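Local coordinates for YerB protein (Bacillus subtilis, PDB 2PSB) that is of unknown function but is a putative membrane lipoprotein of the DUF3048 family that interacts with PcrA, at residues 30-35 with 70-75; 15-20 with 163-168; 79-84 with 142-147. All blocks are in the same frame, centred on the assembly; numbering follows the deposited sequence.

Contact 1 (30-35 with 70-75); sequences RRPVAV and IFQSQM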
ATOM      1  N   ARG A  30      -9.655 -13.856   8.730  1.00 37.57           N
ATOM      2  CA  ARG A  30      -9.974 -13.141   7.505  1.00 36.75           C
ATOM      3  C   ARG A  30      -8.727 -12.956   6.643  1.00 35.79           C
ATOM      4  O   ARG A  30      -7.770 -12.288   7.042  1.00 36.60           O
ATOM      5  CB  ARG A  30     -10.595 -11.786   7.820  1.00 36.66           C
ATOM      6  CG  ARG A  30     -11.196 -11.116   6.606  1.00 37.48           C
ATOM      7  CD  ARG A  30     -12.210 -10.065   7.025  1.00 38.18           C
ATOM      8  NE  ARG A  30     -11.605  -9.086   7.914  1.00 38.26           N
ATOM      9  CZ  ARG A  30     -12.293  -8.205   8.624  1.00 39.56           C
ATOM     10  NH1 ARG A  30     -13.621  -8.179   8.548  1.00 40.49           N
ATOM     11  NH2 ARG A  30     -11.655  -7.356   9.419  1.00 37.89           N
ATOM     12  N   ARG A  31      -8.741 -13.574   5.469  1.00 33.53           N
ATOM     13  CA  ARG A  31      -7.621 -13.490   4.544  1.00 32.12           C
ATOM     14  C   ARG A  31      -7.390 -12.056   4.072  1.00 31.12           C
ATOM     15  O   ARG A  31      -8.336 -11.328   3.783  1.00 29.88           O
ATOM     16  CB  ARG A  31      -7.887 -14.380   3.333  1.00 30.50           C
ATOM     17  CG  ARG A  31      -6.732 -14.456   2.379  1.00 30.25           C
ATOM     18  CD  ARG A  31      -7.004 -15.437   1.278  1.00 31.07           C
ATOM     19  NE  ARG A  31      -5.869 -15.546   0.367  1.00 32.50           N
ATOM     20  CZ  ARG A  31      -5.881 -16.253  -0.752  1.00 34.36           C
ATOM     21  NH1 ARG A  31      -6.975 -16.912  -1.097  1.00 31.10           N
ATOM     22  NH2 ARG A  31      -4.803 -16.302  -1.523  1.00 33.68           N
ATOM     23  N   PRO A  32      -6.117 -11.633   3.995  1.00 31.44           N
ATOM     24  CA  PRO A  32      -5.796 -10.278   3.546  1.00 30.35           C
ATOM     25  C   PRO A  32      -6.256 -10.039   2.109  1.00 28.94           C
ATOM     26  O   PRO A  32      -6.224 -10.950   1.274  1.00 28.44           O
ATOM     27  CB  PRO A  32      -4.269 -10.228   3.663  1.00 30.09           C
ATOM     28  CG  PRO A  32      -3.986 -11.165   4.795  1.00 31.76           C
ATOM     29  CD  PRO A  32      -4.903 -12.324   4.468  1.00 30.44           C
ATOM     30  N   VAL A  33      -6.698  -8.813   1.841  1.00 27.88           N
ATOM     31  CA  VAL A  33      -7.122  -8.394   0.507  1.00 27.26           C
ATOM     32  C   VAL A  33      -6.225  -7.203   0.145  1.00 26.74           C
ATOM     33  O   VAL A  33      -6.226  -6.183   0.836  1.00 27.14           O
ATOM     34  CB  VAL A  33      -8.623  -7.963   0.493  1.00 26.25           C
ATOM     35  CG1 VAL A  33      -9.014  -7.435  -0.887  1.00 25.40           C
ATOM     36  CG2 VAL A  33      -9.514  -9.164   0.840  1.00 27.71           C
ATOM     37  N   ALA A  34      -5.441  -7.361  -0.920  1.00 27.02           N
ATOM     38  CA  ALA A  34      -4.522  -6.323  -1.401  1.00 26.23           C
ATOM     39  C   ALA A  34      -5.055  -5.695  -2.687  1.00 27.25           C
ATOM     40  O   ALA A  34      -5.118  -6.348  -3.724  1.00 27.58           O
ATOM     41  CB  ALA A  34      -3.132  -6.922  -1.659  1.00 23.25           C
ATOM     42  N   VAL A  35      -5.418  -4.419  -2.621  1.00 27.16           N
ATOM     43  CA  VAL A  35      -5.962  -3.723  -3.778  1.00 24.20           C
ATOM     44  C   VAL A  35      -5.001  -2.696  -4.379  1.00 27.30           C
ATOM     45  O   VAL A  35      -4.418  -1.870  -3.668  1.00 29.27           O
ATOM     46  CB  VAL A  35      -7.274  -2.982  -3.414  1.00 21.69           C
ATOM     47  CG1 VAL A  35      -7.939  -2.469  -4.668  1.00 20.71           C
ATOM     48  CG2 VAL A  35      -8.203  -3.882  -2.619  1.00 15.11           C
ATOM     49  N   ILE A  70      -3.459  -2.859   1.657  1.00 20.33           N
ATOM     50  CA  ILE A  70      -3.687  -4.175   2.220  1.00 19.27           C
ATOM     51  C   ILE A  70      -4.629  -4.105   3.410  1.00 20.18           C
ATOM     52  O   ILE A  70      -4.318  -3.485   4.434  1.00 20.01           O
ATOM     53  CB  ILE A  70      -2.336  -4.809   2.633  1.00 20.27           C
ATOM     54  CG1 ILE A  70      -1.396  -4.811   1.420  1.00 19.78           C
ATOM     55  CG2 ILE A  70      -2.544  -6.214   3.203  1.00 16.49           C
ATOM     56  CD1 ILE A  70      -0.094  -5.534   1.661  1.00 19.10           C
ATOM     57  N   PHE A  71      -5.791  -4.740   3.243  1.00 21.97           N
ATOM     58  CA  PHE A  71      -6.837  -4.798   4.263  1.00 19.71           C
ATOM     59  C   PHE A  71      -6.864  -6.179   4.903  1.00 20.44           C
ATOM     60  O   PHE A  71      -6.673  -7.193   4.227  1.00 25.79           O
ATOM     61  CB  PHE A  71      -8.217  -4.539   3.654  1.00 19.42           C
ATOM     62  CG  PHE A  71      -8.307  -3.291   2.830  1.00 20.13           C
ATOM     63  CD1 PHE A  71      -7.842  -3.275   1.518  1.00 22.47           C
ATOM     64  CD2 PHE A  71      -8.864  -2.135   3.361  1.00 22.56           C
ATOM     65  CE1 PHE A  71      -7.942  -2.131   0.751  1.00 18.33           C
ATOM     66  CE2 PHE A  71      -8.972  -0.987   2.604  1.00 19.01           C
ATOM     67  CZ  PHE A  71      -8.510  -0.977   1.299  1.00 21.97           C
ATOM     68  N   GLN A  72      -7.110  -6.209   6.207  1.00 22.49           N
ATOM     69  CA  GLN A  72      -7.190  -7.459   6.954  1.00 23.42           C
ATOM     70  C   GLN A  72      -8.013  -7.245   8.216  1.00 25.91           C
ATOM     71  O   GLN A  72      -9.024  -7.915   8.409  1.00 27.76           O
ATOM     72  CB  GLN A  72      -5.792  -7.956   7.316  1.00 25.14           C
ATOM     73  CG  GLN A  72      -5.727  -9.388   7.833  1.00 26.37           C
ATOM     74  CD  GLN A  72      -6.390  -9.575   9.190  1.00 32.51           C
ATOM     75  OE1 GLN A  72      -6.173  -8.795  10.120  1.00 33.39           O
ATOM     76  NE2 GLN A  72      -7.185 -10.629   9.318  1.00 31.50           N
ATOM     77  N   SER A  73      -7.595  -6.304   9.066  1.00 26.76           N
ATOM     78  CA  SER A  73      -8.314  -6.036  10.319  1.00 28.35           C
ATOM     79  C   SER A  73      -9.576  -5.226  10.091  1.00 30.13           C
ATOM     80  O   SER A  73     -10.443  -5.157  10.962  1.00 30.76           O
ATOM     81  CB  SER A  73      -7.440  -5.261  11.301  1.00 25.57           C
ATOM     82  OG  SER A  73      -7.511  -3.876  11.010  1.00 21.07           O
ATOM     83  N   GLN A  74      -9.653  -4.581   8.935  1.00 33.03           N
ATOM     84  CA  GLN A  74     -10.804  -3.758   8.583  1.00 37.58           C
ATOM     85  C   GLN A  74     -11.065  -3.867   7.099  1.00 40.25           C
ATOM     86  O   GLN A  74     -10.192  -3.566   6.285  1.00 42.24           O
ATOM     87  CB  GLN A  74     -10.563  -2.283   8.909  1.00 38.91           C
ATOM     88  CG  GLN A  74     -10.541  -1.928  10.376  1.00 40.83           C
ATOM     89  CD  GLN A  74     -10.514  -0.427  10.582  1.00 43.76           C
ATOM     90  OE1 GLN A  74      -9.640   0.269  10.062  1.00 44.49           O
ATOM     91  NE2 GLN A  74     -11.480   0.085  11.337  1.00 44.70           N
HETATM   92  N   MSE A  75     -12.270  -4.293   6.743  1.00 42.85           N
HETATM   93  CA  MSE A  75     -12.633  -4.425   5.344  1.00 45.06           C
HETATM   94  C   MSE A  75     -13.372  -3.168   4.926  1.00 44.48           C
HETATM   95  O   MSE A  75     -14.176  -2.633   5.684  1.00 44.80           O
HETATM   96  CB  MSE A  75     -13.513  -5.659   5.131  1.00 48.89           C
HETATM   97  CG  MSE A  75     -12.773  -6.978   5.245  1.00 53.63           C
HETATM   98 SE   MSE A  75     -11.271  -7.127   4.020  1.00 63.36          SE
HETATM   99  CE  MSE A  75      -9.963  -7.886   5.210  1.00 59.20           C
TER
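An antiparallel ladder joins strands 33-37 and 65-71, with Val33 and Phe71 as a hydrogen-bonded pair and Ala34 and Ile70 as the adjoining non-hydrogen-bonded pair. Val33 N donates to Phe71 O at 2.9 Å, and Phe71 N to Val33 O at 2.8 Å. Val35 CG2 meets Phe71 CE1 at 3.8 Å, oblique to the ring.

Past the ladder, Arg30 and Gln72 hold each other in both directions. Gln72 NE2 gives a nearly straight bond (174°) to Arg30 O at 2.9 Å, directed at a carbonyl lone pair; Val27 O is another partner of this amide nitrogen. In return, Arg30 NE and NH2 come side-on to Gln72 O, each at 2.9 Å. Arg30 runs out with CG anti to its N (chi1 -169°), and a bend at chi3 (56°) swings the guanidinium onto that oxygen. Met75, modelled as selenomethionine, slides past in the opposite direction: its CG lies over one guanidinium face, off centre, and its CE is 3.4 Å from Arg30 NE. Tyr147 of helix 147-157 packs on both residues. An alanine here removes both nitrogens that reach Gln72 O, which would probably leave that carbonyl short of donors and Met75 CG without the flat group it lies over. Strand 33-37 is thus flanked by an antiparallel partner, 65-71, and a parallel one, 99-102, which is local mixed beta-pairing.

Contact 2 (15-20 with 163-168); sequences KAPLTG and QETNPL
Pro17 and Leu18 form the corners of a tight turn that meets Pro167 and Leu168, joining two irregular segments: the loop ahead of strand 33-37 and the loop that follows helix 147-157. The backbone at Leu18 (phi -94°, psi near zero), after a helical Pro17, fits a type I beta-turn. Gly20 N bonds back to Ala16 O at 2.8 Å, while the bond from Thr19 N to the same oxygen is weak. The turn leaves Pro17 O to receive Leu168 N at 2.9 Å, nearly straight at the hydrogen (171°), with the donor tilted from the carbonyl plane.

Leu168 can be followed outward from that bond. Its CB stays close to the accepting carbonyl, 3.9 Å from Pro17 O. CG is turned anti to the carbonyl carbon of Leu168, beside its N; chi1 thus places the branch point, and chi2 (39°) then sets the two methyls. CD2 settles 4.0 Å from Leu18 O. CD1 crosses Leu18 CD2 at 3.3 Å, tighter than usual for two methyls, so the exact spacing is doubtful although the apolar contact is clear. Ile54 of strand 54-59 touches both leucines, and Arg276 of strand 276-281 also packs on Leu168.

Before Leu168, the two prolines lie against each other: Pro167 CB is 3.6 Å from Pro17 CA and 4.1 Å from Pro17 CB. Pro17 is thus met by Pro167 and, farther back along the same segment, by Thr165. The hydroxyl of Thr165 is covered by this contact and has no polar partner in the model; its nearest neighbour across the contact is a carbon, Pro17 CB, at 3.8 Å from Thr165 OG1.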
ATOM      1  N   LYS A  15      -4.978 -10.037  18.996  1.00 50.92           N
ATOM      2  CA  LYS A  15      -4.551  -8.887  18.202  1.00 46.81           C
ATOM      3  C   LYS A  15      -4.596  -9.152  16.697  1.00 43.35           C
ATOM      4  O   LYS A  15      -4.572 -10.299  16.261  1.00 41.78           O
ATOM      5  CB  LYS A  15      -3.121  -8.483  18.583  1.00 47.23           C
ATOM      6  CG  LYS A  15      -2.938  -8.043  20.026  1.00 48.33           C
ATOM      7  CD  LYS A  15      -1.465  -7.786  20.321  1.00 48.92           C
ATOM      8  CE  LYS A  15      -1.239  -7.416  21.774  1.00 49.35           C
ATOM      9  NZ  LYS A  15      -1.941  -6.162  22.142  1.00 48.87           N
ATOM     10  N   ALA A  16      -4.663  -8.083  15.905  1.00 40.45           N
ATOM     11  CA  ALA A  16      -4.688  -8.219  14.454  1.00 37.29           C
ATOM     12  C   ALA A  16      -3.246  -8.342  13.958  1.00 35.11           C
ATOM     13  O   ALA A  16      -2.357  -7.620  14.412  1.00 33.16           O
ATOM     14  CB  ALA A  16      -5.371  -7.021  13.823  1.00 38.81           C
ATOM     15  N   PRO A  17      -3.002  -9.267  13.019  1.00 31.97           N
ATOM     16  CA  PRO A  17      -1.691  -9.549  12.422  1.00 30.97           C
ATOM     17  C   PRO A  17      -0.965  -8.345  11.828  1.00 30.44           C
ATOM     18  O   PRO A  17       0.218  -8.134  12.066  1.00 25.40           O
ATOM     19  CB  PRO A  17      -2.014 -10.575  11.328  1.00 30.50           C
ATOM     20  CG  PRO A  17      -3.344 -11.132  11.719  1.00 29.78           C
ATOM     21  CD  PRO A  17      -4.064  -9.968  12.283  1.00 30.83           C
ATOM     22  N   LEU A  18      -1.690  -7.557  11.049  1.00 31.65           N
ATOM     23  CA  LEU A  18      -1.090  -6.427  10.366  1.00 32.49           C
ATOM     24  C   LEU A  18      -1.171  -5.075  11.052  1.00 32.46           C
ATOM     25  O   LEU A  18      -0.660  -4.084  10.529  1.00 32.91           O
ATOM     26  CB  LEU A  18      -1.676  -6.352   8.957  1.00 32.86           C
ATOM     27  CG  LEU A  18      -1.586  -7.705   8.226  1.00 34.27           C
ATOM     28  CD1 LEU A  18      -1.935  -7.522   6.762  1.00 36.51           C
ATOM     29  CD2 LEU A  18      -0.172  -8.295   8.370  1.00 32.33           C
ATOM     30  N   THR A  19      -1.776  -5.034  12.233  1.00 33.88           N
ATOM     31  CA  THR A  19      -1.899  -3.776  12.954  1.00 35.48           C
ATOM     32  C   THR A  19      -1.411  -3.870  14.399  1.00 35.91           C
ATOM     33  O   THR A  19      -0.963  -2.879  14.982  1.00 36.44           O
ATOM     34  CB  THR A  19      -3.351  -3.298  12.955  1.00 35.63           C
ATOM     35  OG1 THR A  19      -3.397  -1.929  13.358  1.00 41.35           O
ATOM     36  CG2 THR A  19      -4.167  -4.122  13.923  1.00 35.18           C
ATOM     37  N   GLY A  20      -1.505  -5.063  14.978  1.00 35.01           N
ATOM     38  CA  GLY A  20      -1.065  -5.237  16.348  1.00 36.81           C
ATOM     39  C   GLY A  20      -2.097  -4.779  17.360  1.00 37.39           C
ATOM     40  O   GLY A  20      -1.865  -4.857  18.566  1.00 38.65           O
ATOM     41  N   GLN A 163      -8.002 -17.542   6.271  1.00 42.66           N
ATOM     42  CA  GLN A 163      -6.683 -18.113   6.481  1.00 43.23           C
ATOM     43  C   GLN A 163      -6.007 -17.246   7.521  1.00 43.15           C
ATOM     44  O   GLN A 163      -6.371 -16.086   7.707  1.00 43.17           O
ATOM     45  CB  GLN A 163      -5.853 -18.128   5.191  1.00 42.77           C
ATOM     46  CG  GLN A 163      -5.452 -16.773   4.661  1.00 45.03           C
ATOM     47  CD  GLN A 163      -4.340 -16.865   3.623  1.00 47.81           C
ATOM     48  OE1 GLN A 163      -4.400 -17.686   2.696  1.00 46.60           O
ATOM     49  NE2 GLN A 163      -3.322 -16.009   3.767  1.00 46.73           N
ATOM     50  N   GLU A 164      -5.045 -17.820   8.224  1.00 43.74           N
ATOM     51  CA  GLU A 164      -4.324 -17.071   9.232  1.00 45.99           C
ATOM     52  C   GLU A 164      -3.029 -16.596   8.593  1.00 44.53           C
ATOM     53  O   GLU A 164      -2.395 -17.337   7.841  1.00 45.37           O
ATOM     54  CB  GLU A 164      -4.035 -17.962  10.442  1.00 48.74           C
ATOM     55  CG  GLU A 164      -5.295 -18.505  11.102  1.00 54.72           C
ATOM     56  CD  GLU A 164      -5.017 -19.637  12.080  1.00 57.94           C
ATOM     57  OE1 GLU A 164      -4.308 -19.405  13.084  1.00 59.78           O
ATOM     58  OE2 GLU A 164      -5.509 -20.761  11.837  1.00 58.62           O
ATOM     59  N   THR A 165      -2.647 -15.357   8.875  1.00 42.26           N
ATOM     60  CA  THR A 165      -1.420 -14.820   8.314  1.00 40.75           C
ATOM     61  C   THR A 165      -0.444 -14.508   9.447  1.00 39.21           C
ATOM     62  O   THR A 165      -0.851 -14.067  10.529  1.00 36.65           O
ATOM     63  CB  THR A 165      -1.708 -13.555   7.441  1.00 39.95           C
ATOM     64  OG1 THR A 165      -1.218 -12.383   8.092  1.00 41.98           O
ATOM     65  CG2 THR A 165      -3.206 -13.400   7.204  1.00 39.88           C
ATOM     66  N   ASN A 166       0.841 -14.778   9.217  1.00 38.90           N
ATOM     67  CA  ASN A 166       1.848 -14.517  10.239  1.00 38.67           C
ATOM     68  C   ASN A 166       1.896 -13.015  10.495  1.00 36.97           C
ATOM     69  O   ASN A 166       2.097 -12.217   9.571  1.00 36.74           O
ATOM     70  CB  ASN A 166       3.222 -15.028   9.797  1.00 41.25           C
ATOM     71  CG  ASN A 166       4.207 -15.120  10.957  1.00 44.76           C
ATOM     72  OD1 ASN A 166       3.942 -15.800  11.952  1.00 48.61           O
ATOM     73  ND2 ASN A 166       5.342 -14.431  10.840  1.00 45.56           N
ATOM     74  N   PRO A 167       1.701 -12.608  11.756  1.00 35.19           N
ATOM     75  CA  PRO A 167       1.710 -11.195  12.150  1.00 33.54           C
ATOM     76  C   PRO A 167       3.039 -10.482  11.984  1.00 33.91           C
ATOM     77  O   PRO A 167       4.095 -11.108  11.904  1.00 34.44           O
ATOM     78  CB  PRO A 167       1.284 -11.245  13.612  1.00 32.90           C
ATOM     79  CG  PRO A 167       1.856 -12.540  14.076  1.00 33.68           C
ATOM     80  CD  PRO A 167       1.513 -13.477  12.932  1.00 33.45           C
ATOM     81  N   LEU A 168       2.969  -9.159  11.924  1.00 32.74           N
ATOM     82  CA  LEU A 168       4.160  -8.344  11.831  1.00 32.95           C
ATOM     83  C   LEU A 168       4.710  -8.232  13.247  1.00 31.59           C
ATOM     84  O   LEU A 168       4.124  -8.762  14.193  1.00 30.91           O
ATOM     85  CB  LEU A 168       3.821  -6.953  11.285  1.00 32.31           C
ATOM     86  CG  LEU A 168       3.727  -6.806   9.764  1.00 30.37           C
ATOM     87  CD1 LEU A 168       3.069  -8.022   9.138  1.00 32.55           C
ATOM     88  CD2 LEU A 168       2.947  -5.538   9.452  1.00 32.07           C
TER

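Contact 3 (79-84 with 142-147); sequences VGPVRS and NSYTSY
Val79 pairs with Thr145 where strand 78-79 forms one border of a three-stranded antiparallel sheet whose middle strand is 143-146. The backbone bonds define the pair: Val79 N donates to Thr145 O at 2.9 Å, whereas the return bond from Thr145 N to Val79 O is weak at 3.4 Å. Further along, Val82 N makes a short bond to Ser143 O, 2.6 Å, pointing nearly down the C=O axis. Ser143 OG bonds to His103 ND1. Between the backbone attachments comes the cis peptide linking Gly80 to Pro81.

The aromatic contact lies at that cis peptide. Pro81 CA stands over one face of the Tyr144 ring, 4.1 Å from its centroid and 17° off the normal, a CH-pi contact. Pro81 CG reaches the phenol end, 3.5 Å from Tyr144 CZ. A side chain at Gly80 would probably run into Tyr144 CD2, and its phi of 154° is one that residues with a CB rarely adopt.

Apolar contacts come from Val79 and Thr145, which lie side by side, with Val79 CG1 3.7 Å from Thr145 CG2. The Thr145 rotamer (OG1 anti to N) puts that methyl beside the valine and leaves OG1 for Leu130 O.

One water bridges the far end, donating to Val82 O at 2.5 Å, unusually short and so doubtful in detail, and accepting a weak bond from Ser143 N at 3.5 Å.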
ATOM      1  N   VAL A  79     -13.914   0.520  -2.550  1.00 33.53           N
ATOM      2  CA  VAL A  79     -12.486   0.780  -2.546  1.00 30.11           C
ATOM      3  C   VAL A  79     -12.058   1.102  -3.979  1.00 28.86           C
ATOM      4  O   VAL A  79     -12.517   0.480  -4.929  1.00 28.50           O
ATOM      5  CB  VAL A  79     -11.705  -0.454  -1.974  1.00 29.79           C
ATOM      6  CG1 VAL A  79     -11.968  -1.697  -2.819  1.00 27.28           C
ATOM      7  CG2 VAL A  79     -10.228  -0.150  -1.890  1.00 24.68           C
ATOM      8  N   GLY A  80     -11.204   2.109  -4.130  1.00 29.86           N
ATOM      9  CA  GLY A  80     -10.733   2.486  -5.449  1.00 28.99           C
ATOM     10  C   GLY A  80     -10.326   3.943  -5.496  1.00 27.51           C
ATOM     11  O   GLY A  80     -10.184   4.567  -4.444  1.00 28.26           O
ATOM     12  N   PRO A  81     -10.130   4.512  -6.697  1.00 28.26           N
ATOM     13  CA  PRO A  81     -10.277   3.784  -7.968  1.00 28.04           C
ATOM     14  C   PRO A  81      -9.225   2.690  -8.111  1.00 29.39           C
ATOM     15  O   PRO A  81      -8.104   2.824  -7.613  1.00 30.05           O
ATOM     16  CB  PRO A  81     -10.112   4.881  -9.026  1.00 28.92           C
ATOM     17  CG  PRO A  81     -10.481   6.148  -8.294  1.00 25.33           C
ATOM     18  CD  PRO A  81      -9.877   5.942  -6.931  1.00 28.26           C
ATOM     19  N   VAL A  82      -9.588   1.610  -8.793  1.00 29.51           N
ATOM     20  CA  VAL A  82      -8.665   0.503  -8.995  1.00 28.98           C
ATOM     21  C   VAL A  82      -7.824   0.771 -10.222  1.00 28.36           C
ATOM     22  O   VAL A  82      -8.285   1.392 -11.176  1.00 27.41           O
ATOM     23  CB  VAL A  82      -9.424  -0.822  -9.165  1.00 29.37           C
ATOM     24  CG1 VAL A  82      -8.454  -2.000  -9.090  1.00 25.46           C
ATOM     25  CG2 VAL A  82     -10.489  -0.927  -8.098  1.00 23.57           C
ATOM     26  N   ARG A  83      -6.584   0.299 -10.195  1.00 30.49           N
ATOM     27  CA  ARG A  83      -5.665   0.520 -11.298  1.00 30.93           C
ATOM     28  C   ARG A  83      -4.872  -0.723 -11.682  1.00 31.20           C
ATOM     29  O   ARG A  83      -5.007  -1.784 -11.074  1.00 29.96           O
ATOM     30  CB  ARG A  83      -4.684   1.647 -10.946  1.00 33.67           C
ATOM     31  CG  ARG A  83      -4.879   2.933 -11.729  1.00 38.33           C
ATOM     32  CD  ARG A  83      -4.599   2.716 -13.199  1.00 44.04           C
ATOM     33  NE  ARG A  83      -4.694   3.943 -13.982  1.00 48.83           N
ATOM     34  CZ  ARG A  83      -4.353   4.025 -15.263  1.00 51.36           C
ATOM     35  NH1 ARG A  83      -3.899   2.951 -15.893  1.00 52.45           N
ATOM     36  NH2 ARG A  83      -4.458   5.176 -15.915  1.00 53.01           N
ATOM     37  N   SER A  84      -4.034  -0.559 -12.699  1.00 30.88           N
ATOM     38  CA  SER A  84      -3.194  -1.627 -13.236  1.00 31.97           C
ATOM     39  C   SER A  84      -2.204  -2.240 -12.264  1.00 32.55           C
ATOM     40  O   SER A  84      -1.671  -1.563 -11.395  1.00 34.95           O
ATOM     41  CB  SER A  84      -2.428  -1.115 -14.452  1.00 29.98           C
ATOM     42  OG  SER A  84      -3.320  -0.845 -15.508  1.00 35.41           O
ATOM     43  N   ASN A 142     -12.259   5.976 -12.807  1.00 27.55           N
ATOM     44  CA  ASN A 142     -13.602   5.824 -12.262  1.00 26.80           C
ATOM     45  C   ASN A 142     -13.985   4.372 -11.966  1.00 26.57           C
ATOM     46  O   ASN A 142     -15.156   4.055 -11.814  1.00 25.95           O
ATOM     47  CB  ASN A 142     -14.608   6.455 -13.230  1.00 27.75           C
ATOM     48  CG  ASN A 142     -14.796   5.638 -14.508  1.00 28.44           C
ATOM     49  OD1 ASN A 142     -13.865   4.996 -15.010  1.00 24.36           O
ATOM     50  ND2 ASN A 142     -16.006   5.677 -15.046  1.00 21.85           N
ATOM     51  N   SER A 143     -12.985   3.507 -11.854  1.00 27.25           N
ATOM     52  CA  SER A 143     -13.207   2.085 -11.609  1.00 28.17           C
ATOM     53  C   SER A 143     -13.117   1.634 -10.137  1.00 28.20           C
ATOM     54  O   SER A 143     -12.048   1.679  -9.524  1.00 27.29           O
ATOM     55  CB  SER A 143     -12.220   1.291 -12.472  1.00 26.43           C
ATOM     56  OG  SER A 143     -12.278  -0.085 -12.171  1.00 32.44           O
ATOM     57  N   TYR A 144     -14.247   1.201  -9.583  1.00 28.78           N
ATOM     58  CA  TYR A 144     -14.309   0.745  -8.195  1.00 28.55           C
ATOM     59  C   TYR A 144     -14.928  -0.644  -8.010  1.00 27.64           C
ATOM     60  O   TYR A 144     -15.543  -1.202  -8.916  1.00 24.19           O
ATOM     61  CB  TYR A 144     -15.161   1.685  -7.344  1.00 29.63           C
ATOM     62  CG  TYR A 144     -14.692   3.113  -7.279  1.00 31.37           C
ATOM     63  CD1 TYR A 144     -14.927   3.998  -8.334  1.00 30.87           C
ATOM     64  CD2 TYR A 144     -13.995   3.579  -6.163  1.00 33.04           C
ATOM     65  CE1 TYR A 144     -14.480   5.314  -8.281  1.00 31.35           C
ATOM     66  CE2 TYR A 144     -13.541   4.890  -6.091  1.00 30.38           C
ATOM     67  CZ  TYR A 144     -13.782   5.754  -7.157  1.00 31.77           C
ATOM     68  OH  TYR A 144     -13.316   7.042  -7.106  1.00 30.53           O
ATOM     69  N   THR A 145     -14.748  -1.179  -6.805  1.00 27.35           N
ATOM     70  CA  THR A 145     -15.351  -2.440  -6.397  1.00 29.39           C
ATOM     71  C   THR A 145     -15.616  -2.294  -4.906  1.00 30.22           C
ATOM     72  O   THR A 145     -15.468  -1.199  -4.360  1.00 31.69           O
ATOM     73  CB  THR A 145     -14.460  -3.666  -6.632  1.00 29.96           C
ATOM     74  OG1 THR A 145     -15.193  -4.840  -6.267  1.00 26.80           O
ATOM     75  CG2 THR A 145     -13.196  -3.595  -5.792  1.00 30.38           C
ATOM     76  N   SER A 146     -16.003  -3.384  -4.248  1.00 30.46           N
ATOM     77  CA  SER A 146     -16.301  -3.355  -2.820  1.00 30.16           C
ATOM     78  C   SER A 146     -15.929  -4.685  -2.200  1.00 30.73           C
ATOM     79  O   SER A 146     -15.798  -5.675  -2.908  1.00 34.07           O
ATOM     80  CB  SER A 146     -17.796  -3.094  -2.599  1.00 32.07           C
ATOM     81  OG  SER A 146     -18.577  -4.208  -3.019  1.00 30.65           O
ATOM     82  N   TYR A 147     -15.753  -4.716  -0.884  1.00 32.02           N
ATOM     83  CA  TYR A 147     -15.407  -5.972  -0.232  1.00 34.31           C
ATOM     84  C   TYR A 147     -16.502  -7.007  -0.493  1.00 33.74           C
ATOM     85  O   TYR A 147     -16.224  -8.183  -0.681  1.00 31.96           O
ATOM     86  CB  TYR A 147     -15.222  -5.789   1.281  1.00 37.58           C
ATOM     87  CG  TYR A 147     -14.875  -7.087   1.983  1.00 39.59           C
ATOM     88  CD1 TYR A 147     -13.870  -7.910   1.482  1.00 41.04           C
ATOM     89  CD2 TYR A 147     -15.540  -7.489   3.146  1.00 41.94           C
ATOM     90  CE1 TYR A 147     -13.527  -9.100   2.105  1.00 42.32           C
ATOM     91  CE2 TYR A 147     -15.200  -8.691   3.793  1.00 41.89           C
ATOM     92  CZ  TYR A 147     -14.186  -9.487   3.261  1.00 41.83           C
ATOM     93  OH  TYR A 147     -13.794 -10.663   3.867  1.00 44.80           O
TER
HETATM   94  O   HOH W   1      -9.511   3.526 -11.834  1.00 33.36           O

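From the N terminus, the chain first passes 15-20, which opens the longest of the three loops; contact 2 closes it at 163-168. Contacts 1 and 3 are both nested inside that loop and follow each other in series: 30-35 meets 70-75 before 79-84 goes on to meet 142-147, and none cross. Contact 1 lies between the others. It touches contact 2 where Pro32 CG packs on Thr165 CG2, and contact 3 where Phe71 CZ meets Val79 CG2. Contacts 2 and 3 stay about 9 Å apart at their nearest atoms. Together they tie the loop before strand 33-37 and the loop after helix 147-157 to strands 33-37 and 65-71 and the small three-stranded sheet.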